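Local coordinates for protein probable 2-dehydropantoate 2-reductase (Bacillus subtilis, PDB 3EGO) that probably catalyses the NADPH-dependent reduction of ketopantoate to pantoic acid in pantothenate biosynthesis, at residues K109-H112 against V113-I117. Numbering follows the deposited sequence.
Sequences KDWH and VGHSI
From Trp111 to Val113 the backbone is extended after leaving helix 103-109; it bends at Gly114 (psi 16°) and enters the strand that starts at Ser116. The Trp111 side chain has CG anti to the backbone N (chi1 -163°) and beside the carbonyl carbon, which carries the indole toward the following residues, where it covers Val113 and reaches His115 and Ile117 with its outer carbons. Val113 sits beneath one face: Val113 CG1 makes a CH-pi contact 3.5 Å from the centroid of the Trp111 five-membered ring, displaced toward the rim, and lies 3.3 Å from Trp111 CE2. The other branch, Val113 CG2, supports the ring fusion, 3.7 Å from Trp111 CD2. Farther out, Ile117 CD1 comes to 3.8 Å from Trp111 CZ3. His115 CD2 approaches Trp111 CH2 at 3.9 Å, the two ring planes inclined by 46°. The His115 imidazole is held by hydrogen bonds at both nitrogens, ND1 with Thr93 N and NE2 with Leu87 O, while Phe84 meets the indole edge-to-face. The contact thus joins the helix-to-strand connection of the Rossmann-type domain to neighbouring strand 94-97, whose Phe97 touches both Trp111 and Ile117. Cohesion between these side chains is apolar and aromatic, whereas the two hydrogen bonds of His115 probably fix the orientation of its ring, with CD2 nearest the indole.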
loop_
_atom_site.group_PDB
_atom_site.type_symbol
_atom_site.label_atom_id
_atom_site.label_comp_id
_atom_site.label_asym_id
_atom_site.label_seq_id
_atom_site.Cartn_x
_atom_site.Cartn_y
_atom_site.Cartn_z
ATOM N N LYS A 109 -17.278 23.730 -12.261
ATOM C CA LYS A 109 -18.718 23.540 -12.386
ATOM C C LYS A 109 -19.486 24.711 -11.787
ATOM O O LYS A 109 -20.386 25.273 -12.414
ATOM C CB LYS A 109 -19.132 22.271 -11.646
ATOM C CG LYS A 109 -20.094 21.391 -12.405
ATOM C CD LYS A 109 -19.334 20.369 -13.233
ATOM C CE LYS A 109 -20.284 19.506 -14.037
ATOM N NZ LYS A 109 -19.734 18.139 -14.269
ATOM N N ASP A 110 -19.135 25.051 -10.551
ATOM C CA ASP A 110 -19.778 26.140 -9.830
ATOM C C ASP A 110 -18.806 27.295 -9.732
ATOM O O ASP A 110 -18.418 27.705 -8.637
ATOM C CB ASP A 110 -20.167 25.691 -8.420
ATOM C CG ASP A 110 -20.804 24.321 -8.402
ATOM O OD1 ASP A 110 -21.776 24.100 -9.164
ATOM O OD2 ASP A 110 -20.331 23.467 -7.622
ATOM N N TRP A 111 -18.382 27.806 -10.877
ATOM C CA TRP A 111 -17.504 28.958 -10.862
ATOM C C TRP A 111 -18.179 30.119 -11.571
ATOM O O TRP A 111 -18.333 30.122 -12.793
ATOM C CB TRP A 111 -16.119 28.642 -11.464
ATOM C CG TRP A 111 -15.093 29.671 -11.103
ATOM C CD1 TRP A 111 -15.099 30.464 -9.996
ATOM C CD2 TRP A 111 -13.904 30.015 -11.831
ATOM N NE1 TRP A 111 -14.004 31.291 -9.994
ATOM C CE2 TRP A 111 -13.250 31.033 -11.106
ATOM C CE3 TRP A 111 -13.331 29.568 -13.029
ATOM C CZ2 TRP A 111 -12.055 31.612 -11.536
ATOM C CZ3 TRP A 111 -12.142 30.149 -13.458
ATOM C CH2 TRP A 111 -11.518 31.155 -12.712
ATOM N N HIS A 112 -18.597 31.097 -10.777
ATOM C CA HIS A 112 -19.227 32.282 -11.302
ATOM C C HIS A 112 -18.161 33.297 -11.687
ATOM O O HIS A 112 -17.630 33.990 -10.831
ATOM C CB HIS A 112 -20.196 32.872 -10.269
ATOM C CG HIS A 112 -21.272 33.716 -10.873
ATOM N ND1 HIS A 112 -22.190 33.216 -11.773
ATOM C CD2 HIS A 112 -21.572 35.028 -10.720
ATOM C CE1 HIS A 112 -23.008 34.183 -12.148
ATOM N NE2 HIS A 112 -22.657 35.293 -11.522
ATOM N N VAL A 113 -17.835 33.359 -12.977
ATOM C CA VAL A 113 -16.881 34.342 -13.487
ATOM C C VAL A 113 -17.241 34.738 -14.910
ATOM O O VAL A 113 -18.048 34.070 -15.573
ATOM C CB VAL A 113 -15.415 33.819 -13.464
ATOM C CG1 VAL A 113 -14.891 33.763 -12.030
ATOM C CG2 VAL A 113 -15.309 32.459 -14.152
ATOM N N GLY A 114 -16.663 35.831 -15.381
ATOM C CA GLY A 114 -16.903 36.232 -16.761
ATOM C C GLY A 114 -15.868 35.669 -17.715
ATOM O O GLY A 114 -15.729 36.135 -18.853
ATOM N N HIS A 115 -15.124 34.672 -17.247
ATOM C CA HIS A 115 -14.048 34.092 -18.044
ATOM C C HIS A 115 -14.612 33.098 -19.045
ATOM O O HIS A 115 -15.649 32.470 -18.791
ATOM C CB HIS A 115 -13.059 33.382 -17.121
ATOM C CG HIS A 115 -12.163 34.305 -16.354
ATOM N ND1 HIS A 115 -11.507 35.366 -16.940
ATOM C CD2 HIS A 115 -11.785 34.298 -15.054
ATOM C CE1 HIS A 115 -10.768 35.977 -16.029
ATOM N NE2 HIS A 115 -10.925 35.350 -14.875
ATOM N N SER A 116 -13.959 32.965 -20.197
ATOM C CA SER A 116 -14.256 31.859 -21.103
ATOM C C SER A 116 -13.374 30.690 -20.717
ATOM O O SER A 116 -12.159 30.786 -20.803
ATOM C CB SER A 116 -13.959 32.225 -22.561
ATOM O OG SER A 116 -14.734 33.336 -23.011
ATOM N N ILE A 117 -13.985 29.570 -20.365
ATOM C CA ILE A 117 -13.249 28.440 -19.835
ATOM C C ILE A 117 -13.116 27.327 -20.831
ATOM O O ILE A 117 -14.107 26.865 -21.406
ATOM C CB ILE A 117 -13.902 27.878 -18.585
ATOM C CG1 ILE A 117 -14.154 28.994 -17.574
ATOM C CG2 ILE A 117 -13.004 26.767 -17.963
ATOM C CD1 ILE A 117 -12.905 29.762 -17.179
#